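Local coordinates for SnoaL-like domain-containing protein (Novosphingobium aromaticivorans, PDB 2RFR), which is of unknown function but adopts the NTF2-like, cystatin-like fold of SnoaL-like proteins, whose relatives include polyketide cyclases and other small-molecule enzymes, at residues 17-28 against 123-134. Residues are numbered along the deposited sequence; the frame is centred on the assembly and turned at random.
Sequences DREEIRELIARY and WTFRRTPAGWRA
The indole of W132 lies between I21 and R127: I21 CD1 sits over the centre of its six-membered ring, 3.9 Å from the centroid in a CH-pi contact, and R127 CB covers the opposite face. At the indole edge, in its plane, stand D17 OD1 and the carboxylate carbon of E20. The F125 ring takes I21 CG2 over one face, offset toward the rim, while I25 CG1 lies above the centre of the W123 ring and Y28 CD1 meets that indole's edge. With CG1 anti to the carbonyl carbon (chi1 -69°) and CD1 extended beyond it, I21 points CG1 and CD1 at W132 and turns CG2 to F125.

D17 is gripped three times. W132 NE1 donates almost straight to D17 OD1 (2.9 Å, 168°) from above the carboxylate plane, and R127 approaches end-on, with NH1 2.8 Å from D17 OD1 and NH2 3.0 Å from D17 OD2. The same guanidinium has further partners between strands 81-93 and 96-109: NE forms a salt bridge with D95, and NH2 also bonds G94 O. E20 OE2 accepts the backbone N of W132 at 2.9 Å, and a water donates to both E20 OE2 and W132 O. With an alanine here instead of W132, I21 CD1 would probably face a gap and D17 OD1 would lose one of its two donors. L24 CD1 fills the angle between F125 CD2, 3.7 Å away, and the W132 carbonyl.

Helix 5-33 thus packs on the antiparallel hairpin of strands 112-128 and 131-141, the helix-on-curved-sheet core of the NTF2-like, cystatin-like fold.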
loop_
_atom_site.group_PDB
_atom_site.type_symbol
_atom_site.label_atom_id
_atom_site.label_comp_id
_atom_site.label_asym_id
_atom_site.label_seq_id
_atom_site.Cartn_x
_atom_site.Cartn_y
_atom_site.Cartn_z
ATOM N N ASP A 17 0.920 -17.786 0.758
ATOM C CA ASP A 17 -0.227 -17.520 1.636
ATOM C C ASP A 17 -0.338 -16.012 1.875
ATOM O O ASP A 17 -1.414 -15.430 1.731
ATOM C CB ASP A 17 -0.033 -18.244 2.983
ATOM C CG ASP A 17 -0.206 -19.734 2.922
ATOM O OD1 ASP A 17 -0.823 -20.267 1.993
ATOM O OD2 ASP A 17 0.241 -20.339 3.917
ATOM N N ARG A 18 0.772 -15.370 2.238
ATOM C CA ARG A 18 0.766 -13.960 2.543
ATOM C C ARG A 18 0.421 -13.149 1.314
ATOM O O ARG A 18 -0.339 -12.177 1.405
ATOM C CB ARG A 18 2.128 -13.560 3.073
ATOM C CG ARG A 18 2.434 -14.161 4.438
ATOM C CD ARG A 18 3.880 -13.871 4.903
ATOM N NE ARG A 18 4.072 -12.448 5.047
ATOM C CZ ARG A 18 3.625 -11.744 6.093
ATOM N NH1 ARG A 18 3.107 -12.356 7.114
ATOM N NH2 ARG A 18 3.784 -10.441 6.143
ATOM N N GLU A 19 0.931 -13.534 0.158
ATOM C CA GLU A 19 0.665 -12.794 -1.051
ATOM C C GLU A 19 -0.805 -12.955 -1.456
ATOM O O GLU A 19 -1.431 -12.003 -1.969
ATOM C CB GLU A 19 1.697 -13.188 -2.125
ATOM C CG GLU A 19 1.450 -12.687 -3.497
ATOM C CD GLU A 19 1.546 -11.244 -3.605
ATOM O OE1 GLU A 19 2.115 -10.599 -2.737
ATOM O OE2 GLU A 19 1.102 -10.777 -4.653
ATOM N N GLU A 20 -1.388 -14.131 -1.253
ATOM C CA GLU A 20 -2.807 -14.350 -1.541
ATOM C C GLU A 20 -3.689 -13.519 -0.661
ATOM O O GLU A 20 -4.668 -12.946 -1.152
ATOM C CB GLU A 20 -3.175 -15.815 -1.365
ATOM C CG GLU A 20 -3.850 -16.507 -2.429
ATOM C CD GLU A 20 -4.184 -17.962 -2.138
ATOM O OE1 GLU A 20 -3.282 -18.823 -2.051
ATOM O OE2 GLU A 20 -5.385 -18.180 -1.993
ATOM N N ILE A 21 -3.357 -13.456 0.600
ATOM C CA ILE A 21 -4.150 -12.670 1.555
ATOM C C ILE A 21 -4.045 -11.172 1.181
ATOM O O ILE A 21 -5.061 -10.474 1.163
ATOM C CB ILE A 21 -3.681 -12.957 2.963
ATOM C CG1 ILE A 21 -4.058 -14.373 3.356
ATOM C CG2 ILE A 21 -4.251 -11.910 3.960
ATOM C CD1 ILE A 21 -3.259 -14.942 4.531
ATOM N N ARG A 22 -2.846 -10.692 0.876
ATOM C CA ARG A 22 -2.694 -9.302 0.461
ATOM C C ARG A 22 -3.479 -8.999 -0.798
ATOM O O ARG A 22 -4.045 -7.898 -0.957
ATOM C CB ARG A 22 -1.210 -8.963 0.338
ATOM C CG ARG A 22 -0.546 -8.860 1.721
ATOM C CD ARG A 22 0.837 -8.334 1.598
ATOM N NE ARG A 22 1.255 -7.781 2.902
ATOM C CZ ARG A 22 2.020 -8.435 3.747
ATOM N NH1 ARG A 22 2.475 -9.648 3.429
ATOM N NH2 ARG A 22 2.382 -7.908 4.910
ATOM N N GLU A 23 -3.506 -9.942 -1.743
ATOM C CA GLU A 23 -4.267 -9.788 -2.978
ATOM C C GLU A 23 -5.752 -9.707 -2.701
ATOM O O GLU A 23 -6.433 -8.849 -3.295
ATOM C CB GLU A 23 -3.846 -10.900 -3.994
ATOM C CG GLU A 23 -4.530 -10.911 -5.273
ATOM C CD GLU A 23 -4.189 -9.772 -6.220
ATOM O OE1 GLU A 23 -3.042 -9.179 -6.304
ATOM O OE2 GLU A 23 -5.060 -9.628 -7.066
ATOM N N LEU A 24 -6.311 -10.495 -1.774
ATOM C CA LEU A 24 -7.722 -10.354 -1.407
ATOM C C LEU A 24 -8.018 -8.950 -0.942
ATOM O O LEU A 24 -9.010 -8.344 -1.345
ATOM C CB LEU A 24 -8.126 -11.325 -0.265
ATOM C CG LEU A 24 -8.236 -12.816 -0.504
ATOM C CD1 LEU A 24 -8.500 -13.534 0.806
ATOM C CD2 LEU A 24 -9.392 -13.113 -1.535
ATOM N N ILE A 25 -7.211 -8.451 -0.027
ATOM C CA ILE A 25 -7.429 -7.150 0.530
ATOM C C ILE A 25 -7.302 -6.059 -0.551
ATOM O O ILE A 25 -8.152 -5.156 -0.612
ATOM C CB ILE A 25 -6.479 -6.870 1.716
ATOM C CG1 ILE A 25 -6.657 -7.939 2.784
ATOM C CG2 ILE A 25 -6.693 -5.435 2.282
ATOM C CD1 ILE A 25 -5.584 -7.844 3.907
ATOM N N ALA A 26 -6.329 -6.192 -1.442
ATOM C CA ALA A 26 -6.100 -5.207 -2.525
ATOM C C ALA A 26 -7.231 -5.241 -3.548
ATOM O O ALA A 26 -7.421 -4.239 -4.243
ATOM C CB ALA A 26 -4.773 -5.461 -3.168
ATOM N N ARG A 27 -7.959 -6.359 -3.689
ATOM C CA ARG A 27 -9.071 -6.408 -4.608
ATOM C C ARG A 27 -10.337 -5.766 -4.082
ATOM O O ARG A 27 -11.194 -5.422 -4.887
ATOM C CB ARG A 27 -9.387 -7.893 -4.937
ATOM C CG ARG A 27 -8.358 -8.521 -5.858
ATOM C CD ARG A 27 -8.681 -10.039 -6.045
ATOM N NE ARG A 27 -7.624 -10.644 -6.830
ATOM N N TYR A 28 -10.489 -5.609 -2.765
ATOM C CA TYR A 28 -11.717 -5.121 -2.205
ATOM C C TYR A 28 -12.091 -3.773 -2.820
ATOM O O TYR A 28 -13.231 -3.584 -3.279
ATOM C CB TYR A 28 -11.610 -5.025 -0.660
ATOM C CG TYR A 28 -12.900 -4.482 -0.111
ATOM C CD1 TYR A 28 -13.935 -5.315 0.232
ATOM C CD2 TYR A 28 -13.111 -3.087 0.029
ATOM C CE1 TYR A 28 -15.167 -4.794 0.632
ATOM C CE2 TYR A 28 -14.366 -2.603 0.396
ATOM C CZ TYR A 28 -15.370 -3.460 0.687
ATOM O OH TYR A 28 -16.632 -3.055 1.048
ATOM N N TRP A 123 -9.099 -7.917 9.756
ATOM C CA TRP A 123 -9.618 -8.978 8.893
ATOM C C TRP A 123 -9.132 -10.312 9.414
ATOM O O TRP A 123 -7.993 -10.421 9.852
ATOM C CB TRP A 123 -9.060 -8.826 7.507
ATOM C CG TRP A 123 -9.366 -7.639 6.680
ATOM C CD1 TRP A 123 -8.867 -6.377 6.829
ATOM C CD2 TRP A 123 -10.133 -7.623 5.472
ATOM N NE1 TRP A 123 -9.295 -5.600 5.803
ATOM C CE2 TRP A 123 -10.034 -6.331 4.922
ATOM C CE3 TRP A 123 -10.879 -8.563 4.799
ATOM C CZ2 TRP A 123 -10.659 -5.984 3.750
ATOM C CZ3 TRP A 123 -11.479 -8.225 3.606
ATOM C CH2 TRP A 123 -11.336 -6.959 3.078
ATOM N N THR A 124 -9.963 -11.321 9.336
ATOM C CA THR A 124 -9.580 -12.707 9.534
ATOM C C THR A 124 -9.831 -13.480 8.275
ATOM O O THR A 124 -10.727 -13.151 7.493
ATOM C CB THR A 124 -10.274 -13.314 10.699
ATOM O OG1 THR A 124 -11.658 -13.353 10.443
ATOM C CG2 THR A 124 -10.010 -12.613 12.016
ATOM N N PHE A 125 -9.037 -14.541 8.081
ATOM C CA PHE A 125 -9.065 -15.345 6.862
ATOM C C PHE A 125 -8.944 -16.808 7.217
ATOM O O PHE A 125 -8.402 -17.178 8.257
ATOM C CB PHE A 125 -7.904 -14.975 5.932
ATOM C CG PHE A 125 -7.814 -13.531 5.571
ATOM C CD1 PHE A 125 -7.166 -12.676 6.384
ATOM C CD2 PHE A 125 -8.434 -13.021 4.462
ATOM C CE1 PHE A 125 -7.093 -11.325 6.082
ATOM C CE2 PHE A 125 -8.389 -11.654 4.137
ATOM C CZ PHE A 125 -7.728 -10.809 4.990
ATOM N N ARG A 126 -9.348 -17.641 6.272
ATOM C CA ARG A 126 -9.034 -19.061 6.377
ATOM C C ARG A 126 -8.742 -19.658 5.036
ATOM O O ARG A 126 -9.189 -19.211 4.012
ATOM C CB ARG A 126 -10.085 -19.801 7.136
ATOM C CG ARG A 126 -11.305 -20.049 6.448
ATOM C CD ARG A 126 -12.062 -21.137 7.272
ATOM N NE ARG A 126 -13.316 -21.354 6.636
ATOM C CZ ARG A 126 -14.507 -20.905 7.037
ATOM N NH1 ARG A 126 -14.677 -20.230 8.174
ATOM N NH2 ARG A 126 -15.545 -21.210 6.279
ATOM N N ARG A 127 -7.952 -20.715 5.086
ATOM C CA ARG A 127 -7.587 -21.446 3.889
ATOM C C ARG A 127 -8.755 -22.323 3.540
ATOM O O ARG A 127 -9.118 -23.154 4.325
ATOM C CB ARG A 127 -6.344 -22.307 4.176
ATOM C CG ARG A 127 -5.738 -22.925 2.916
ATOM C CD ARG A 127 -4.716 -24.031 3.306
ATOM N NE ARG A 127 -3.688 -23.541 4.238
ATOM C CZ ARG A 127 -2.642 -22.788 3.853
ATOM N NH1 ARG A 127 -2.399 -22.486 2.561
ATOM N NH2 ARG A 127 -1.768 -22.370 4.759
ATOM N N THR A 128 -9.261 -22.246 2.355
ATOM C CA THR A 128 -10.336 -23.113 1.885
ATOM C C THR A 128 -9.777 -23.932 0.760
ATOM O O THR A 128 -8.715 -23.636 0.247
ATOM C CB THR A 128 -11.536 -22.294 1.345
ATOM O OG1 THR A 128 -11.283 -21.818 0.007
ATOM C CG2 THR A 128 -11.917 -21.133 2.298
ATOM N N PRO A 129 -10.528 -24.950 0.315
ATOM C CA PRO A 129 -10.036 -25.718 -0.835
ATOM C C PRO A 129 -9.832 -24.913 -2.105
ATOM O O PRO A 129 -9.032 -25.329 -2.955
ATOM C CB PRO A 129 -11.111 -26.810 -1.005
ATOM C CG PRO A 129 -11.685 -26.987 0.345
ATOM C CD PRO A 129 -11.706 -25.573 0.941
ATOM N N ALA A 130 -10.493 -23.765 -2.235
ATOM C CA ALA A 130 -10.386 -22.911 -3.402
ATOM C C ALA A 130 -9.427 -21.722 -3.149
ATOM O O ALA A 130 -9.361 -20.808 -3.977
ATOM C CB ALA A 130 -11.721 -22.366 -3.751
ATOM N N GLY A 131 -8.717 -21.734 -2.025
ATOM C CA GLY A 131 -7.790 -20.651 -1.683
ATOM C C GLY A 131 -8.185 -19.908 -0.433
ATOM O O GLY A 131 -9.199 -20.171 0.203
ATOM N N TRP A 132 -7.370 -18.951 -0.061
ATOM C CA TRP A 132 -7.675 -18.123 1.083
ATOM C C TRP A 132 -8.929 -17.293 0.810
ATOM O O TRP A 132 -9.116 -16.770 -0.277
ATOM C CB TRP A 132 -6.489 -17.216 1.387
ATOM C CG TRP A 132 -5.360 -17.938 2.024
ATOM C CD1 TRP A 132 -4.260 -18.516 1.391
ATOM C CD2 TRP A 132 -5.171 -18.179 3.413
ATOM N NE1 TRP A 132 -3.446 -19.084 2.316
ATOM C CE2 TRP A 132 -3.953 -18.885 3.566
ATOM C CE3 TRP A 132 -5.897 -17.870 4.557
ATOM C CZ2 TRP A 132 -3.479 -19.265 4.804
ATOM C CZ3 TRP A 132 -5.421 -18.235 5.796
ATOM C CH2 TRP A 132 -4.231 -18.949 5.912
ATOM N N ARG A 133 -9.755 -17.165 1.849
ATOM C CA ARG A 133 -10.952 -16.316 1.811
ATOM C C ARG A 133 -11.104 -15.595 3.139
ATOM O O ARG A 133 -10.665 -16.073 4.185
ATOM C CB ARG A 133 -12.215 -17.170 1.572
ATOM C CG ARG A 133 -12.301 -17.871 0.249
ATOM C CD ARG A 133 -12.508 -16.946 -0.920
ATOM N NE ARG A 133 -12.636 -17.653 -2.186
ATOM C CZ ARG A 133 -11.635 -18.019 -2.955
ATOM N NH1 ARG A 133 -10.382 -17.857 -2.597
ATOM N NH2 ARG A 133 -11.883 -18.621 -4.102
ATOM N N ALA A 134 -11.715 -14.414 3.099
ATOM C CA ALA A 134 -12.031 -13.690 4.290
ATOM C C ALA A 134 -13.122 -14.376 5.102
ATOM O O ALA A 134 -14.089 -14.926 4.549
ATOM C CB ALA A 134 -12.476 -12.234 3.932
HETATM O O HOH W 1 -7.311 -16.253 -2.386
#